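Local coordinates for metallo-beta-lactamase family protein (PDB 3R2U) that binds an iron ion in a metallo-beta-lactamase domain and is probably a hydrolase or sulfur-metabolism enzyme, with a rhodanese-like domain in the same chain, at residues M25-F30 with Y40-Q45; T47-I52 with I73-E78; S149-D154 with M163-G168. All coordinates share one frame; numbering follows the deposited sequence.

How the contacts relate
From the N terminus, contact 1 (25-30 with 40-45) closes first, pairing the edge strand of one sheet with its successor in a hairpin. The chain turns straight into 47-52, and contact 2 closes a wider loop that takes in helix 60-69 before returning as 73-78. Contact 3 (149-154 with 163-168) closes a short loop in the second sheet. The three follow in series, none nested or crossed. Contacts 1 and 2 share a sheet through hydrogen bonds between strands 37-44 and 49-53. The two sheets face each other where M25, F27 and Y40 meet L152 and F166, and where A77 meets F150.

Contact 1 of 3, residues M25-F30 with Y40-Q45; sequences MFFKQF and YLIGCQ
The rings of F27 and Y40 run alongside each other in the same direction, with CZ of F27 3.6 Å from CD2 of Y40 and the ring planes inclined at 51°. On the same face, CD2 of F27 meets CG2 of I42 at 3.8 Å. The opposite face carries F26 and L41; the ring of F30 swings in beside L41, its edge bringing CE1 to 3.6 Å from CB of L41, and V65 of helix 60-69 covers all three. These strands form the first beta hairpin of the metallo-beta-lactamase fold, an antiparallel ladder at the edge of one sheet. The F27 and Y40 face turns inward to F166 and W216 of the other sheet, while I232 of the second subunit also packs on F27. Four backbone bonds join the strands, a reciprocal pair between F26 and G43 and another between K28 and L41; F26 N to G43 O is nearly straight (174°). Toward the polar edge Q29 lays CG 3.4 Å from CE2 of Y40, then turns sharply at chi2 (-103°). A water accepts from Q29 NE2 at 2.7 Å and donates to Y40 OH, which is also hydrogen-bonded to the carbonyl of P217.

Contact 2 of 3, residues T47-I52 with I73-E78; sequences TGEAMI and ITHAAE
Backbone hydrogen bonds converge on A50 O, which accepts from T74 N at 3.0 Å and from H75 N at 3.1 Å, both in the carbonyl plane. This double grip coincides with a beta bulge: the parallel register moves by one residue, A50 lying beside I73 but M51 beside H75. Farther along, I52 N reaches H75 O from above the carbonyl plane, and A77 N bonds to I52 O at 2.9 Å. Among the polar side chains, OG1 of T74 lies in the plane of the H75 ring and shares a 2.6 Å hydrogen bond with ND1, which would help to set how the imidazole is turned. OE1 of E49 comes to the edge of the same ring, 3.2 Å from CE1, with the carboxylate and imidazole planes only 20° apart; this oxygen is itself held by the backbone N of G131. Apolar contacts occupy both faces. M51 crosses H75 at about a right angle, CB to CB 3.7 Å; with CG anti to its N (chi1 174°), its SD reaches CB of A77 at 3.9 Å. On the other face CD1 of I52 touches CG2 of I73, against Y62 of helix 60-69. Strand 49-53, that helix and strand 72-77 make up a beta-alpha-beta unit of the metallo-beta-lactamase fold, whose second strand leads toward the iron ligand H80.

Contact 3 of 3, residues S149-D154 with M163-G168; sequences SFLLTD and MGLFSG
F150 O is met by F166 N at 2.8 Å, 22° out of the plane of the carbonyl, and CA of L165 adds a CH···O contact to this oxygen. In return, F150 N bonds to F166 O on a lone pair, completing one antiparallel hydrogen-bonded pair of a beta hairpin in the second sheet of the metallo-beta-lactamase fold. L152 N bonds to G164 O, but the bond to L152 O comes from M163 N, one residue before G164, and is nearly straight (173°). Strand 164-168 leads toward the iron ligand D169. Here S149 extends OG past CA of S167; it is hydrogen-bonded to OG1 of T140, and OG of S167 to the carbonyl of I171. One face is lined by F150, L152 and F166: CD1 of L152 meets the edge of the F166 ring, 3.9 Å from CE2, and W216 packs against both. The other face holds L151 and L165, CB of L151 4.1 Å from CD1 of L165; that CD1 also lies 3.7 Å from CB of S149. At the far end, M163 runs alongside L152 and D154, near I232 of the second subunit. Its chain is bent at chi3 (-60°), setting CE 3.7 Å from CB of D154.

Contact 1 of 3, residues M25-F30 with Y40-Q45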
loop_
_atom_site.group_PDB
_atom_site.type_symbol
_atom_site.label_atom_id
_atom_site.label_comp_id
_atom_site.label_asym_id
_atom_site.label_seq_id
_atom_site.Cartn_x
_atom_site.Cartn_y
_atom_site.Cartn_z
ATOM N N MET A 25 11.650 10.785 -27.690
ATOM C CA MET A 25 12.165 9.647 -26.946
ATOM C C MET A 25 11.913 9.605 -25.427
ATOM O O MET A 25 12.163 10.563 -24.697
ATOM C CB MET A 25 13.675 9.571 -27.171
ATOM C CG MET A 25 14.226 8.201 -26.985
ATOM S SD MET A 25 16.002 8.168 -27.140
ATOM C CE MET A 25 16.533 8.386 -25.439
ATOM N N PHE A 26 11.468 8.453 -24.955
ATOM C CA PHE A 26 11.295 8.263 -23.539
ATOM C C PHE A 26 12.505 7.488 -23.023
ATOM O O PHE A 26 13.033 6.592 -23.700
ATOM C CB PHE A 26 10.012 7.495 -23.244
ATOM C CG PHE A 26 9.810 7.214 -21.789
ATOM C CD1 PHE A 26 9.241 8.155 -20.973
ATOM C CD2 PHE A 26 10.204 6.006 -21.244
ATOM C CE1 PHE A 26 9.070 7.907 -19.628
ATOM C CE2 PHE A 26 10.022 5.746 -19.903
ATOM C CZ PHE A 26 9.465 6.695 -19.099
ATOM N N PHE A 27 12.950 7.834 -21.830
ATOM C CA PHE A 27 14.079 7.163 -21.203
ATOM C C PHE A 27 13.844 7.128 -19.707
ATOM O O PHE A 27 13.569 8.153 -19.110
ATOM C CB PHE A 27 15.368 7.931 -21.500
ATOM C CG PHE A 27 16.591 7.375 -20.826
ATOM C CD1 PHE A 27 16.805 7.563 -19.460
ATOM C CD2 PHE A 27 17.559 6.733 -21.563
ATOM C CE1 PHE A 27 17.949 7.070 -18.844
ATOM C CE2 PHE A 27 18.691 6.245 -20.958
ATOM C CZ PHE A 27 18.883 6.421 -19.586
ATOM N N LYS A 28 13.960 5.950 -19.100
ATOM C CA LYS A 28 13.837 5.850 -17.649
ATOM C C LYS A 28 14.718 4.742 -17.106
ATOM O O LYS A 28 14.741 3.646 -17.635
ATOM C CB LYS A 28 12.407 5.592 -17.188
ATOM C CG LYS A 28 12.358 5.498 -15.679
ATOM C CD LYS A 28 10.993 5.449 -15.130
ATOM C CE LYS A 28 11.051 5.688 -13.611
ATOM N NZ LYS A 28 11.638 7.048 -13.316
ATOM N N GLN A 29 15.425 5.061 -16.037
ATOM C CA GLN A 29 16.263 4.120 -15.338
ATOM C C GLN A 29 15.486 3.489 -14.176
ATOM O O GLN A 29 14.676 4.157 -13.526
ATOM C CB GLN A 29 17.506 4.845 -14.818
ATOM C CG GLN A 29 18.557 3.969 -14.131
ATOM C CD GLN A 29 18.529 4.085 -12.612
ATOM O OE1 GLN A 29 17.463 4.202 -11.988
ATOM N NE2 GLN A 29 19.714 4.090 -12.011
ATOM N N PHE A 30 15.728 2.205 -13.939
ATOM C CA PHE A 30 15.109 1.455 -12.826
ATOM C C PHE A 30 16.258 0.901 -12.019
ATOM O O PHE A 30 17.110 0.200 -12.563
ATOM C CB PHE A 30 14.235 0.291 -13.339
ATOM C CG PHE A 30 13.070 0.727 -14.200
ATOM C CD1 PHE A 30 13.273 1.119 -15.524
ATOM C CD2 PHE A 30 11.781 0.725 -13.697
ATOM C CE1 PHE A 30 12.201 1.542 -16.320
ATOM C CE2 PHE A 30 10.694 1.116 -14.501
ATOM C CZ PHE A 30 10.912 1.529 -15.806
ATOM N N TYR A 40 16.900 -0.247 -17.782
ATOM C CA TYR A 40 16.382 0.932 -18.457
ATOM C C TYR A 40 15.239 0.600 -19.389
ATOM O O TYR A 40 15.172 -0.501 -19.957
ATOM C CB TYR A 40 17.517 1.574 -19.296
ATOM C CG TYR A 40 18.755 1.961 -18.479
ATOM C CD1 TYR A 40 19.774 1.035 -18.232
ATOM C CD2 TYR A 40 18.894 3.239 -17.942
ATOM C CE1 TYR A 40 20.911 1.373 -17.464
ATOM C CE2 TYR A 40 20.020 3.586 -17.177
ATOM C CZ TYR A 40 21.022 2.645 -16.949
ATOM O OH TYR A 40 22.109 2.974 -16.192
ATOM N N LEU A 41 14.333 1.557 -19.525
ATOM C CA LEU A 41 13.264 1.482 -20.510
ATOM C C LEU A 41 13.452 2.695 -21.404
ATOM O O LEU A 41 13.596 3.815 -20.909
ATOM C CB LEU A 41 11.868 1.505 -19.860
ATOM C CG LEU A 41 10.639 1.412 -20.778
ATOM C CD1 LEU A 41 10.565 0.054 -21.409
ATOM C CD2 LEU A 41 9.347 1.681 -20.010
ATOM N N ILE A 42 13.541 2.453 -22.711
ATOM C CA ILE A 42 13.581 3.507 -23.718
ATOM C C ILE A 42 12.374 3.288 -24.621
ATOM O O ILE A 42 11.938 2.153 -24.848
ATOM C CB ILE A 42 14.887 3.540 -24.562
ATOM C CG1 ILE A 42 15.131 2.200 -25.266
ATOM C CG2 ILE A 42 16.091 3.973 -23.669
ATOM C CD1 ILE A 42 16.451 2.144 -26.053
ATOM N N GLY A 43 11.809 4.377 -25.103
ATOM C CA GLY A 43 10.638 4.290 -25.919
ATOM C C GLY A 43 10.582 5.325 -27.003
ATOM O O GLY A 43 10.990 6.477 -26.807
ATOM N N CYS A 44 10.046 4.909 -28.147
ATOM C CA CYS A 44 9.898 5.777 -29.309
ATOM C C CYS A 44 8.516 6.388 -29.254
ATOM O O CYS A 44 7.503 5.682 -29.388
ATOM C CB CYS A 44 10.048 4.954 -30.583
ATOM S SG CYS A 44 9.780 5.855 -32.120
ATOM N N GLN A 45 8.453 7.694 -29.063
ATOM C CA GLN A 45 7.143 8.348 -28.991
ATOM C C GLN A 45 6.409 8.333 -30.338
ATOM O O GLN A 45 5.174 8.267 -30.368
ATOM C CB GLN A 45 7.248 9.763 -28.404
ATOM C CG GLN A 45 7.572 9.783 -26.869
ATOM C CD GLN A 45 6.476 9.159 -25.979
ATOM O OE1 GLN A 45 5.364 8.860 -26.442
ATOM N NE2 GLN A 45 6.788 8.981 -24.688
HETATM O O HOH W 1 21.772 3.948 -13.726
#

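Contact 2 of 3, residues T47-I52 with I73-E78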
loop_
_atom_site.group_PDB
_atom_site.type_symbol
_atom_site.label_atom_id
_atom_site.label_comp_id
_atom_site.label_asym_id
_atom_site.label_seq_id
_atom_site.Cartn_x
_atom_site.Cartn_y
_atom_site.Cartn_z
ATOM N N THR A 47 6.384 5.806 -32.736
ATOM C CA THR A 47 5.743 4.517 -33.007
ATOM C C THR A 47 5.159 3.832 -31.772
ATOM O O THR A 47 4.312 2.971 -31.896
ATOM C CB THR A 47 6.743 3.523 -33.581
ATOM O OG1 THR A 47 7.699 3.198 -32.567
ATOM C CG2 THR A 47 7.451 4.099 -34.806
ATOM N N GLY A 48 5.639 4.181 -30.581
ATOM C CA GLY A 48 5.177 3.526 -29.359
ATOM C C GLY A 48 6.027 2.317 -28.959
ATOM O O GLY A 48 5.836 1.748 -27.876
ATOM N N GLU A 49 6.976 1.928 -29.808
ATOM C CA GLU A 49 7.831 0.790 -29.502
ATOM C C GLU A 49 8.700 1.115 -28.303
ATOM O O GLU A 49 9.069 2.256 -28.096
ATOM C CB GLU A 49 8.659 0.363 -30.718
ATOM C CG GLU A 49 7.752 -0.143 -31.840
ATOM C CD GLU A 49 8.497 -0.671 -33.075
ATOM O OE1 GLU A 49 9.682 -1.063 -32.988
ATOM O OE2 GLU A 49 7.869 -0.716 -34.141
ATOM N N ALA A 50 9.002 0.111 -27.500
ATOM C CA ALA A 50 9.817 0.325 -26.305
ATOM C C ALA A 50 10.668 -0.898 -26.015
ATOM O O ALA A 50 10.269 -2.031 -26.313
ATOM C CB ALA A 50 8.937 0.661 -25.113
ATOM N N MET A 51 11.841 -0.651 -25.437
ATOM C CA MET A 51 12.791 -1.692 -25.108
ATOM C C MET A 51 13.248 -1.648 -23.662
ATOM O O MET A 51 13.502 -0.567 -23.123
ATOM C CB MET A 51 14.050 -1.544 -25.976
ATOM C CG MET A 51 15.166 -2.528 -25.588
ATOM S SD MET A 51 16.713 -2.331 -26.473
ATOM C CE MET A 51 16.405 -3.273 -27.970
ATOM N N ILE A 52 13.361 -2.828 -23.038
ATOM C CA ILE A 52 13.941 -2.933 -21.695
ATOM C C ILE A 52 15.386 -3.403 -21.849
ATOM O O ILE A 52 15.643 -4.407 -22.518
ATOM C CB ILE A 52 13.265 -3.974 -20.805
ATOM C CG1 ILE A 52 11.757 -3.753 -20.694
ATOM C CG2 ILE A 52 13.889 -3.931 -19.413
ATOM C CD1 ILE A 52 11.022 -4.951 -20.079
ATOM N N ILE A 73 5.953 -2.573 -24.829
ATOM C CA ILE A 73 7.241 -3.246 -24.721
ATOM C C ILE A 73 7.288 -4.309 -25.806
ATOM O O ILE A 73 6.590 -5.317 -25.725
ATOM C CB ILE A 73 7.445 -3.864 -23.335
ATOM C CG1 ILE A 73 7.425 -2.756 -22.269
ATOM C CG2 ILE A 73 8.760 -4.660 -23.290
ATOM C CD1 ILE A 73 7.413 -3.258 -20.876
ATOM N N THR A 74 8.083 -4.027 -26.833
ATOM C CA THR A 74 8.241 -4.862 -28.009
ATOM C C THR A 74 9.653 -5.430 -28.108
ATOM O O THR A 74 9.916 -6.288 -28.924
ATOM C CB THR A 74 7.996 -4.018 -29.271
ATOM O OG1 THR A 74 8.756 -2.798 -29.168
ATOM C CG2 THR A 74 6.494 -3.670 -29.429
ATOM N N HIS A 75 10.564 -4.952 -27.261
ATOM C CA HIS A 75 11.964 -5.345 -27.328
ATOM C C HIS A 75 12.604 -5.432 -25.948
ATOM O O HIS A 75 12.153 -4.777 -25.000
ATOM C CB HIS A 75 12.798 -4.274 -28.066
ATOM C CG HIS A 75 12.378 -3.987 -29.483
ATOM N ND1 HIS A 75 11.227 -3.297 -29.800
ATOM C CD2 HIS A 75 13.025 -4.193 -30.656
ATOM C CE1 HIS A 75 11.153 -3.148 -31.113
ATOM N NE2 HIS A 75 12.229 -3.689 -31.656
ATOM N N ALA A 76 13.665 -6.233 -25.864
ATOM C CA ALA A 76 14.535 -6.275 -24.685
ATOM C C ALA A 76 15.929 -6.705 -25.132
ATOM O O ALA A 76 16.087 -7.493 -26.055
ATOM C CB ALA A 76 14.002 -7.212 -23.607
ATOM N N ALA A 77 16.936 -6.194 -24.454
ATOM C CA ALA A 77 18.298 -6.509 -24.764
ATOM C C ALA A 77 19.032 -6.648 -23.451
ATOM O O ALA A 77 18.642 -6.078 -22.426
ATOM C CB ALA A 77 18.936 -5.400 -25.633
ATOM N N GLU A 78 20.108 -7.401 -23.505
ATOM C CA GLU A 78 20.894 -7.691 -22.377
ATOM C C GLU A 78 22.369 -7.460 -22.717
ATOM O O GLU A 78 22.839 -7.897 -23.752
ATOM C CB GLU A 78 20.602 -9.156 -22.028
ATOM C CG GLU A 78 21.341 -9.691 -20.910
ATOM C CD GLU A 78 20.681 -10.942 -20.361
ATOM O OE1 GLU A 78 19.632 -10.810 -19.676
ATOM O OE2 GLU A 78 21.245 -12.038 -20.579
#

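Contact 3 of 3, residues S149-D154 with M163-G168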
loop_
_atom_site.group_PDB
_atom_site.type_symbol
_atom_site.label_atom_id
_atom_site.label_comp_id
_atom_site.label_asym_id
_atom_site.label_seq_id
_atom_site.Cartn_x
_atom_site.Cartn_y
_atom_site.Cartn_z
ATOM N N SER A 149 27.898 -3.417 -25.425
ATOM C CA SER A 149 27.348 -2.149 -25.004
ATOM C C SER A 149 26.474 -1.594 -26.125
ATOM O O SER A 149 26.718 -1.899 -27.301
ATOM C CB SER A 149 28.476 -1.172 -24.682
ATOM O OG SER A 149 29.180 -1.591 -23.521
ATOM N N PHE A 150 25.465 -0.784 -25.777
ATOM C CA PHE A 150 24.560 -0.242 -26.783
ATOM C C PHE A 150 24.659 1.293 -26.921
ATOM O O PHE A 150 24.419 2.037 -25.957
ATOM C CB PHE A 150 23.122 -0.670 -26.457
ATOM C CG PHE A 150 22.954 -2.164 -26.286
ATOM C CD1 PHE A 150 22.769 -2.982 -27.370
ATOM C CD2 PHE A 150 22.944 -2.738 -25.027
ATOM C CE1 PHE A 150 22.574 -4.364 -27.198
ATOM C CE2 PHE A 150 22.771 -4.117 -24.864
ATOM C CZ PHE A 150 22.590 -4.910 -25.952
ATOM N N LEU A 151 25.025 1.753 -28.111
ATOM C CA LEU A 151 25.183 3.187 -28.388
ATOM C C LEU A 151 23.899 3.717 -28.997
ATOM O O LEU A 151 23.515 3.346 -30.122
ATOM C CB LEU A 151 26.357 3.431 -29.321
ATOM C CG LEU A 151 26.728 4.893 -29.612
ATOM C CD1 LEU A 151 27.299 5.540 -28.341
ATOM C CD2 LEU A 151 27.731 4.967 -30.776
ATOM N N LEU A 152 23.243 4.600 -28.256
ATOM C CA LEU A 152 21.960 5.153 -28.659
ATOM C C LEU A 152 22.065 6.493 -29.384
ATOM O O LEU A 152 22.785 7.400 -28.948
ATOM C CB LEU A 152 21.053 5.296 -27.425
ATOM C CG LEU A 152 19.608 5.799 -27.632
ATOM C CD1 LEU A 152 18.694 5.348 -26.470
ATOM C CD2 LEU A 152 19.525 7.329 -27.830
ATOM N N THR A 153 21.341 6.585 -30.503
ATOM C CA THR A 153 21.191 7.818 -31.258
ATOM C C THR A 153 19.677 8.047 -31.426
ATOM O O THR A 153 18.946 7.148 -31.895
ATOM C CB THR A 153 21.925 7.745 -32.595
ATOM O OG1 THR A 153 23.311 7.470 -32.342
ATOM C CG2 THR A 153 21.798 9.074 -33.378
ATOM N N ASP A 154 19.221 9.239 -31.035
ATOM C CA ASP A 154 17.798 9.636 -31.076
ATOM C C ASP A 154 17.415 10.135 -32.473
ATOM O O ASP A 154 17.115 11.324 -32.689
ATOM C CB ASP A 154 17.566 10.717 -30.008
ATOM C CG ASP A 154 16.089 11.125 -29.836
ATOM O OD1 ASP A 154 15.176 10.509 -30.435
ATOM O OD2 ASP A 154 15.858 12.091 -29.063
ATOM N N MET A 163 23.827 9.889 -28.164
ATOM C CA MET A 163 23.451 10.496 -26.911
ATOM C C MET A 163 24.095 9.802 -25.724
ATOM O O MET A 163 24.493 10.448 -24.775
ATOM C CB MET A 163 21.929 10.433 -26.741
ATOM C CG MET A 163 21.388 11.119 -25.449
ATOM S SD MET A 163 19.701 10.618 -25.044
ATOM C CE MET A 163 18.816 11.149 -26.501
ATOM N N GLY A 164 24.173 8.475 -25.756
ATOM C CA GLY A 164 24.696 7.753 -24.619
ATOM C C GLY A 164 24.989 6.299 -24.914
ATOM O O GLY A 164 24.612 5.780 -25.961
ATOM N N LEU A 165 25.665 5.655 -23.972
ATOM C CA LEU A 165 26.051 4.279 -24.099
ATOM C C LEU A 165 25.540 3.471 -22.918
ATOM O O LEU A 165 25.830 3.808 -21.764
ATOM C CB LEU A 165 27.563 4.182 -24.111
ATOM C CG LEU A 165 28.224 2.798 -24.295
ATOM C CD1 LEU A 165 28.061 2.307 -25.722
ATOM C CD2 LEU A 165 29.719 2.864 -23.912
ATOM N N PHE A 166 24.777 2.419 -23.202
ATOM C CA PHE A 166 24.367 1.472 -22.153
ATOM C C PHE A 166 25.569 0.561 -22.031
ATOM O O PHE A 166 25.831 -0.258 -22.921
ATOM C CB PHE A 166 23.132 0.704 -22.563
ATOM C CG PHE A 166 21.927 1.556 -22.649
ATOM C CD1 PHE A 166 21.241 1.910 -21.489
ATOM C CD2 PHE A 166 21.471 2.023 -23.889
ATOM C CE1 PHE A 166 20.112 2.714 -21.546
ATOM C CE2 PHE A 166 20.345 2.823 -23.962
ATOM C CZ PHE A 166 19.661 3.176 -22.790
ATOM N N SER A 167 26.311 0.730 -20.943
ATOM C CA SER A 167 27.591 0.080 -20.773
ATOM C C SER A 167 27.648 -1.187 -19.913
ATOM O O SER A 167 28.719 -1.751 -19.730
ATOM C CB SER A 167 28.579 1.100 -20.219
ATOM O OG SER A 167 28.180 1.539 -18.933
ATOM N N GLY A 168 26.529 -1.650 -19.385
ATOM C CA GLY A 168 26.560 -2.874 -18.594
ATOM C C GLY A 168 27.596 -2.800 -17.482
ATOM O O GLY A 168 27.637 -1.834 -16.728
#